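Local coordinates for diguanylate cyclase/phosphodiesterase-domain containing protein (PDB 6KHU), which is a putative diguanylate cyclase built on a GGDEF domain, a fold that in active relatives joins two GTP molecules into cyclic di-GMP, at residues 29-34 with 109-114; 10-15 with 73-78; 37-42 with 101-106. One frame throughout, in Å; residues are numbered along the deposited sequence.

Contact 1 (29-34 with 109-114); sequences PYTIFF and YKSYPE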
# COMPACT_ATOMS: atom_id res chain seq x y z
N PRO A 29 8.52 2.19 13.39
CA PRO A 29 8.47 1.52 12.09
C PRO A 29 7.19 1.86 11.35
O PRO A 29 6.21 2.34 11.93
CB PRO A 29 8.53 0.04 12.46
CG PRO A 29 7.80 -0.02 13.79
CD PRO A 29 8.01 1.33 14.48
N TYR A 30 7.23 1.62 10.03
CA TYR A 30 6.03 1.65 9.20
C TYR A 30 6.25 0.71 8.02
O TYR A 30 7.38 0.31 7.74
CB TYR A 30 5.69 3.07 8.72
CG TYR A 30 6.64 3.59 7.66
CD1 TYR A 30 7.87 4.14 8.03
CD2 TYR A 30 6.32 3.53 6.31
CE1 TYR A 30 8.75 4.61 7.07
CE2 TYR A 30 7.22 4.00 5.33
CZ TYR A 30 8.42 4.55 5.73
OH TYR A 30 9.31 5.01 4.79
N THR A 31 5.17 0.37 7.33
CA THR A 31 5.25 -0.58 6.23
C THR A 31 4.51 -0.04 5.01
O THR A 31 3.44 0.55 5.14
CB THR A 31 4.69 -1.94 6.66
OG1 THR A 31 5.51 -2.45 7.73
CG2 THR A 31 4.73 -2.94 5.51
N ILE A 32 5.12 -0.23 3.84
CA ILE A 32 4.55 0.15 2.55
C ILE A 32 4.08 -1.11 1.84
O ILE A 32 4.84 -2.09 1.74
CB ILE A 32 5.58 0.90 1.68
CG1 ILE A 32 6.11 2.14 2.41
CG2 ILE A 32 4.96 1.29 0.34
CD1 ILE A 32 7.29 2.79 1.71
N PHE A 33 2.86 -1.09 1.33
CA PHE A 33 2.32 -2.19 0.54
C PHE A 33 2.03 -1.68 -0.86
O PHE A 33 1.50 -0.57 -1.03
CB PHE A 33 1.01 -2.78 1.15
CG PHE A 33 1.16 -3.35 2.54
CD1 PHE A 33 1.18 -2.51 3.64
CD2 PHE A 33 1.23 -4.71 2.75
CE1 PHE A 33 1.29 -3.02 4.92
CE2 PHE A 33 1.36 -5.23 4.03
CZ PHE A 33 1.39 -4.37 5.11
N PHE A 34 2.38 -2.49 -1.87
CA PHE A 34 1.97 -2.27 -3.26
C PHE A 34 1.05 -3.39 -3.72
O PHE A 34 1.34 -4.57 -3.47
CB PHE A 34 3.18 -2.23 -4.21
CG PHE A 34 3.81 -0.88 -4.38
CD1 PHE A 34 3.91 0.00 -3.31
CD2 PHE A 34 4.32 -0.49 -5.63
CE1 PHE A 34 4.50 1.26 -3.48
CE2 PHE A 34 4.91 0.75 -5.80
CZ PHE A 34 5.01 1.63 -4.73
N TYR A 109 5.42 -5.96 -0.01
CA TYR A 109 5.56 -4.95 1.03
C TYR A 109 7.02 -4.80 1.45
O TYR A 109 7.82 -5.72 1.31
CB TYR A 109 4.67 -5.27 2.26
CG TYR A 109 5.08 -6.51 3.04
CD1 TYR A 109 6.09 -6.46 3.99
CD2 TYR A 109 4.43 -7.72 2.83
CE1 TYR A 109 6.46 -7.58 4.70
CE2 TYR A 109 4.80 -8.86 3.54
CZ TYR A 109 5.81 -8.78 4.48
OH TYR A 109 6.17 -9.89 5.19
N LYS A 110 7.34 -3.61 1.97
CA LYS A 110 8.66 -3.29 2.51
C LYS A 110 8.45 -2.59 3.85
O LYS A 110 7.68 -1.63 3.92
CB LYS A 110 9.45 -2.39 1.57
CG LYS A 110 9.90 -3.04 0.28
CD LYS A 110 11.14 -3.87 0.50
CE LYS A 110 11.56 -4.59 -0.78
NZ LYS A 110 12.87 -5.27 -0.59
N SER A 111 9.10 -3.08 4.90
CA SER A 111 8.96 -2.50 6.23
C SER A 111 10.19 -1.65 6.57
O SER A 111 11.32 -2.07 6.34
CB SER A 111 8.78 -3.58 7.30
OG SER A 111 7.60 -4.33 7.05
N TYR A 112 9.95 -0.47 7.10
CA TYR A 112 11.02 0.37 7.59
C TYR A 112 11.13 0.18 9.10
O TYR A 112 10.11 0.16 9.78
CB TYR A 112 10.74 1.85 7.29
CG TYR A 112 11.72 2.82 7.94
CD1 TYR A 112 12.91 3.14 7.32
CD2 TYR A 112 11.44 3.40 9.19
CE1 TYR A 112 13.82 4.01 7.90
CE2 TYR A 112 12.36 4.30 9.78
CZ TYR A 112 13.55 4.59 9.12
OH TYR A 112 14.48 5.45 9.66
N PRO A 113 12.33 0.05 9.67
CA PRO A 113 13.66 0.11 9.04
C PRO A 113 14.29 -1.24 8.67
O PRO A 113 15.40 -1.24 8.13
CB PRO A 113 14.51 0.77 10.13
CG PRO A 113 13.91 0.21 11.42
CD PRO A 113 12.42 0.06 11.15
N GLU A 114 13.61 -2.37 8.93
CA GLU A 114 14.29 -3.66 8.82
C GLU A 114 14.52 -4.06 7.37
O GLU A 114 15.55 -4.65 7.04
CB GLU A 114 13.50 -4.74 9.56
CG GLU A 114 13.76 -4.76 11.06
CD GLU A 114 13.94 -6.16 11.63
OE1 GLU A 114 12.92 -6.89 11.76
OE2 GLU A 114 15.09 -6.53 11.95

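Contact 2 (10-15 with 73-78); sequences DHFLRL and TFALFV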
# COMPACT_ATOMS: atom_id res chain seq x y z
N ASP A 10 1.49 11.63 -6.75
CA ASP A 10 2.47 12.57 -6.21
C ASP A 10 2.05 13.08 -4.84
O ASP A 10 2.89 13.30 -3.97
CB ASP A 10 2.69 13.72 -7.17
CG ASP A 10 3.48 13.31 -8.40
OD1 ASP A 10 3.90 12.13 -8.48
OD2 ASP A 10 3.70 14.16 -9.29
N HIS A 11 0.74 13.28 -4.64
CA HIS A 11 0.24 13.61 -3.32
C HIS A 11 0.59 12.51 -2.32
O HIS A 11 1.17 12.78 -1.26
CB HIS A 11 -1.29 13.83 -3.39
CG HIS A 11 -1.88 14.46 -2.16
ND1 HIS A 11 -3.17 14.94 -2.13
CD2 HIS A 11 -1.37 14.68 -0.93
CE1 HIS A 11 -3.43 15.43 -0.93
NE2 HIS A 11 -2.35 15.28 -0.18
N PHE A 12 0.28 11.26 -2.68
CA PHE A 12 0.62 10.11 -1.84
C PHE A 12 2.10 10.08 -1.49
O PHE A 12 2.48 9.87 -0.33
CB PHE A 12 0.23 8.82 -2.57
CG PHE A 12 0.70 7.58 -1.86
CD1 PHE A 12 -0.01 7.05 -0.81
CD2 PHE A 12 1.89 6.96 -2.23
CE1 PHE A 12 0.44 5.93 -0.13
CE2 PHE A 12 2.35 5.84 -1.57
CZ PHE A 12 1.62 5.32 -0.51
N LEU A 13 2.96 10.25 -2.50
CA LEU A 13 4.39 10.11 -2.26
C LEU A 13 4.91 11.23 -1.37
O LEU A 13 5.83 11.00 -0.58
CB LEU A 13 5.14 10.09 -3.60
CG LEU A 13 5.04 8.79 -4.41
CD1 LEU A 13 5.57 9.01 -5.83
CD2 LEU A 13 5.80 7.66 -3.74
N ARG A 14 4.33 12.43 -1.48
CA ARG A 14 4.68 13.50 -0.55
C ARG A 14 4.35 13.11 0.89
O ARG A 14 5.17 13.28 1.79
CB ARG A 14 3.96 14.80 -0.93
CG ARG A 14 4.50 16.01 -0.18
CD ARG A 14 3.89 17.32 -0.70
NE ARG A 14 2.53 17.52 -0.20
CZ ARG A 14 1.45 17.45 -0.96
NH1 ARG A 14 1.57 17.19 -2.26
NH2 ARG A 14 0.24 17.65 -0.42
N LEU A 15 3.14 12.59 1.11
CA LEU A 15 2.76 12.15 2.45
C LEU A 15 3.66 11.03 2.94
O LEU A 15 3.99 10.96 4.14
CB LEU A 15 1.29 11.69 2.47
CG LEU A 15 0.26 12.79 2.15
CD1 LEU A 15 -1.16 12.23 2.06
CD2 LEU A 15 0.30 13.94 3.18
N THR A 73 -2.01 0.20 -10.21
CA THR A 73 -1.32 -0.14 -8.97
C THR A 73 -1.79 0.80 -7.86
O THR A 73 -1.91 2.00 -8.07
CB THR A 73 0.21 -0.06 -9.12
OG1 THR A 73 0.64 -0.97 -10.15
CG2 THR A 73 0.91 -0.42 -7.82
N PHE A 74 -2.08 0.23 -6.70
CA PHE A 74 -2.28 1.02 -5.49
C PHE A 74 -1.07 0.90 -4.58
O PHE A 74 -0.36 -0.11 -4.59
CB PHE A 74 -3.51 0.55 -4.71
CG PHE A 74 -4.82 0.95 -5.32
CD1 PHE A 74 -5.34 2.22 -5.11
CD2 PHE A 74 -5.54 0.04 -6.08
CE1 PHE A 74 -6.57 2.58 -5.66
CE2 PHE A 74 -6.78 0.39 -6.64
CZ PHE A 74 -7.29 1.67 -6.43
N ALA A 75 -0.87 1.93 -3.77
CA ALA A 75 0.09 1.86 -2.68
C ALA A 75 -0.61 2.21 -1.37
O ALA A 75 -1.65 2.87 -1.35
CB ALA A 75 1.29 2.79 -2.93
N LEU A 76 -0.02 1.74 -0.28
CA LEU A 76 -0.53 1.94 1.07
C LEU A 76 0.66 2.01 2.01
O LEU A 76 1.61 1.22 1.87
CB LEU A 76 -1.46 0.80 1.49
CG LEU A 76 -1.75 0.60 2.98
CD1 LEU A 76 -2.81 1.61 3.47
CD2 LEU A 76 -2.23 -0.84 3.25
N PHE A 77 0.62 2.94 2.95
CA PHE A 77 1.54 2.82 4.08
C PHE A 77 0.76 2.90 5.39
O PHE A 77 -0.23 3.62 5.49
CB PHE A 77 2.69 3.86 4.03
CG PHE A 77 2.27 5.31 4.17
CD1 PHE A 77 2.08 5.88 5.42
CD2 PHE A 77 2.16 6.12 3.04
CE1 PHE A 77 1.75 7.21 5.55
CE2 PHE A 77 1.82 7.47 3.16
CZ PHE A 77 1.62 8.01 4.42
N VAL A 78 1.22 2.12 6.37
CA VAL A 78 0.57 1.96 7.67
C VAL A 78 1.63 2.19 8.75
O VAL A 78 2.63 1.46 8.82
CB VAL A 78 -0.09 0.57 7.81
CG1 VAL A 78 -1.28 0.44 6.86
CG2 VAL A 78 0.90 -0.54 7.50

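Contact 3 (37-42 with 101-106); sequences TKVSKN and GGIEYS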
# COMPACT_ATOMS: atom_id res chain seq x y z
N THR A 37 -3.07 -4.67 -9.96
CA THR A 37 -4.12 -5.48 -10.55
C THR A 37 -3.74 -5.86 -11.97
O THR A 37 -3.25 -5.02 -12.74
CB THR A 37 -5.46 -4.75 -10.58
OG1 THR A 37 -5.31 -3.50 -11.29
CG2 THR A 37 -5.94 -4.47 -9.19
N LYS A 38 -3.97 -7.12 -12.31
CA LYS A 38 -3.61 -7.66 -13.62
C LYS A 38 -4.85 -8.33 -14.21
O LYS A 38 -4.91 -9.55 -14.36
CB LYS A 38 -2.42 -8.63 -13.50
CG LYS A 38 -1.13 -7.92 -13.09
CD LYS A 38 -0.04 -8.88 -12.63
CE LYS A 38 1.28 -8.13 -12.50
NZ LYS A 38 2.32 -8.89 -11.73
N VAL A 39 -5.86 -7.51 -14.54
CA VAL A 39 -7.12 -8.00 -15.08
C VAL A 39 -7.35 -7.37 -16.45
O VAL A 39 -6.67 -6.43 -16.85
CB VAL A 39 -8.31 -7.72 -14.14
CG1 VAL A 39 -8.14 -8.47 -12.83
CG2 VAL A 39 -8.47 -6.22 -13.91
N SER A 40 -8.34 -7.92 -17.15
CA SER A 40 -8.70 -7.43 -18.48
C SER A 40 -9.16 -5.98 -18.41
O SER A 40 -9.56 -5.48 -17.35
CB SER A 40 -9.81 -8.30 -19.07
OG SER A 40 -9.65 -9.66 -18.71
N LYS A 41 -9.11 -5.31 -19.56
CA LYS A 41 -9.43 -3.89 -19.62
C LYS A 41 -10.82 -3.60 -19.07
O LYS A 41 -11.00 -2.65 -18.30
CB LYS A 41 -9.31 -3.39 -21.06
CG LYS A 41 -7.97 -2.76 -21.40
CD LYS A 41 -7.54 -1.75 -20.34
CE LYS A 41 -7.86 -0.32 -20.78
NZ LYS A 41 -7.20 0.69 -19.91
N ASN A 42 -11.81 -4.42 -19.43
CA ASN A 42 -13.20 -4.14 -19.10
C ASN A 42 -13.63 -4.73 -17.76
O ASN A 42 -14.82 -4.75 -17.45
CB ASN A 42 -14.12 -4.63 -20.22
CG ASN A 42 -14.28 -3.60 -21.33
OD1 ASN A 42 -13.32 -3.30 -22.05
ND2 ASN A 42 -15.49 -3.06 -21.48
N GLY A 101 -12.96 -13.19 -5.43
CA GLY A 101 -12.81 -14.15 -6.51
C GLY A 101 -12.52 -13.48 -7.83
O GLY A 101 -12.99 -12.37 -8.09
N GLY A 102 -11.73 -14.14 -8.68
CA GLY A 102 -11.56 -13.74 -10.06
C GLY A 102 -10.73 -12.50 -10.31
O GLY A 102 -10.78 -11.98 -11.43
N ILE A 103 -9.98 -12.01 -9.33
CA ILE A 103 -9.08 -10.87 -9.53
C ILE A 103 -7.65 -11.40 -9.50
O ILE A 103 -7.23 -12.03 -8.53
CB ILE A 103 -9.27 -9.78 -8.47
CG1 ILE A 103 -10.70 -9.25 -8.47
CG2 ILE A 103 -8.33 -8.62 -8.71
CD1 ILE A 103 -10.94 -8.18 -7.42
N GLU A 104 -6.91 -11.14 -10.58
CA GLU A 104 -5.50 -11.49 -10.64
C GLU A 104 -4.67 -10.29 -10.21
O GLU A 104 -4.92 -9.17 -10.67
CB GLU A 104 -5.11 -11.93 -12.06
CG GLU A 104 -4.18 -13.13 -12.10
CD GLU A 104 -4.78 -14.36 -11.45
OE1 GLU A 104 -4.06 -15.05 -10.69
OE2 GLU A 104 -5.97 -14.64 -11.70
N TYR A 105 -3.70 -10.51 -9.34
CA TYR A 105 -2.96 -9.40 -8.76
C TYR A 105 -1.62 -9.90 -8.24
O TYR A 105 -1.40 -11.10 -8.07
CB TYR A 105 -3.75 -8.74 -7.62
CG TYR A 105 -3.81 -9.63 -6.40
CD1 TYR A 105 -4.67 -10.73 -6.36
CD2 TYR A 105 -2.98 -9.41 -5.31
CE1 TYR A 105 -4.71 -11.56 -5.26
CE2 TYR A 105 -3.01 -10.23 -4.21
CZ TYR A 105 -3.88 -11.30 -4.18
OH TYR A 105 -3.91 -12.12 -3.08
N SER A 106 -0.73 -8.94 -7.97
CA SER A 106 0.51 -9.18 -7.26
C SER A 106 0.59 -8.22 -6.08
O SER A 106 0.14 -7.07 -6.18
CB SER A 106 1.73 -8.98 -8.18
OG SER A 106 1.68 -9.84 -9.30

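Contact 1 (29-34 with 109-114)
Tyr30 with Tyr112 and Phe33 with Tyr109, one pair on each face of an antiparallel strand pair, form the apolar part of this contact. On one face the ring of Tyr30 comes obliquely against Tyr112, whose CB meets Tyr30 CE1 at 3.4 Å, with the ring planes 31° apart. On the other, Phe33 and Tyr109 run side by side and point the same way, Phe33 CD2 touching Tyr109 CB at 3.5 Å. Tyr109 CG stands between its backbone N and carbonyl carbon (chi1 67°), which brings its ring alongside Phe33 and near Thr31 CG2. Helix 86-100 covers this second face, while helices 9-26 and 119-130 cover the first, where Tyr30 OH bonds to His20 ND1.

Four backbone bonds join the strands in two hydrogen-bonded pairs. Ile32 N reaches Lys110 O, and Lys110 N reaches Ile32 O, each over 2.9 Å. Tyr112 N meets Tyr30 O at 2.8 Å. The return bond, Tyr30 N to Tyr112 O, stretches to 3.2 Å and is more bent (145° at the hydrogen).

Between them, at a non-hydrogen-bonded pair, Ser111 OG donates to Thr31 OG1 across 2.9 Å, and Thr31 OG1 is also bonded to Val81 O. A valine in place of Thr31 would probably strand the Ser111 hydroxyl and the Val81 carbonyl without this shared partner. Segments 29-34 and 109-114 are thus held by backbone bonds and paired aromatics, with a buried hydroxyl relay as the one polar side-chain link between them.

Contact 2 (10-15 with 73-78)
Helix 9-26 packs here against the central sheet of the GGDEF fold, Phe12 and Leu15 meeting Ala75 and Phe77 of strand 73-79, which follows the hairpin turn where active diguanylate cyclases carry their signature motif. The local axes of 10-15 and 73-78 pass 10.0 Å apart and differ in direction by only 21°, so here the helical segment runs nearly along the strand segment. Phe12 carries most of the helix side of this contact. Its CG sits opposite the backbone N (chi1 172°), which places the ring against the strand, where CE2 and CZ both meet the methyl of Ala75; Phe12 CE2 to Ala75 CB measures 3.5 Å.

The CE1 side of the same ring meets Phe77, with CZ shared between Ala75 and Phe77. Phe12 CE1 touches Phe77 CD2 at 3.6 Å; the two side chains come from opposite backbones and lie alongside each other, pointing contrary ways, with ring planes 49° apart, too oblique for a stack or a T-shape. Nearly one turn on, Leu15 comes up to Phe77 CZ with its CB, at 4.2 Å, and with Leu15 O, 3.8 Å from that same Phe77 CZ. The small Ala75 lets Phe12 come close to the strand backbone, with Phe12 CZ only 3.9 Å from Leu76 N.

Tyr7 of strand 7-8 borders both Phe12 and Leu15, Ser65 of strand 65-68 touches Leu15 and Phe77, and Phe34 of strand 30-37 flanks Ala75. Leu76 points away from the helix and touches Leu55 of helix 41-57 on the other face of the sheet.

Contact 3 (37-42 with 101-106)
Lys38 supplies the strongest polar link: its NZ donates to Ser106 OG over 2.7 Å. The side chain leaves with CG opposite the carbonyl carbon (chi1 -67°) and then runs extended, carrying the ammonium across to the next strand; Val130 O and Ala131 O, at the C-terminal end of the chain, bond to the same nitrogen. Three oxygens thus grip one lysine tip and fix its position.

At the other end of this residue Lys38 N reaches Glu104 O over 2.8 Å. The bond is fairly straight at the hydrogen (164°), although the donor stands 32° out of the carbonyl plane. Beside it Thr37 and Tyr105 form an antiparallel non-hydrogen-bonded pair, with Thr37 CA 4.4 Å from Tyr105 CB; Thr37 OG1 turns elsewhere, to Asp72 O.

Packing fades outward from there. Glu104 CB comes within 3.3 Å of Lys38 O, and Val39 CG1 lies 3.7 Å from Glu104 N. Farther along, Val39 CG1 meets Ile103 CG2 at 4.1 Å, and Ile103 continues inward onto Ile51 and Ile97 of helices 41-57 and 86-100.

The chemistry implies a sheet end joined mainly by polar bonds: between these segments one backbone bond and one lysine link Lys38 to Glu104 and Ser106, next to the Ser106-Lys36 backbone bond, and that lysine also ties in the chain's C-terminus.

Overall arrangement
Contacts 1 and 2 are buried and lie in the core, their centres about 12 Å apart, whereas contact 3 sits at the surface, with its centre about 24 Å from that of contact 1. Contacts 1 and 3 join the same two neighbouring strands, 30-37 and 105-112, at opposite ends. The end held by contact 1 has four backbone bonds and aromatic packing; at the contact 3 end the segments share one backbone bond and a lysine. Contact 2 rests on apolar side-chain packing of a helix over the sheet, and it meets contact 1 directly because strand 73-79 is the other sheet neighbour of strand 30-37: Leu76 and Val78 bond to Phe33 and Thr31.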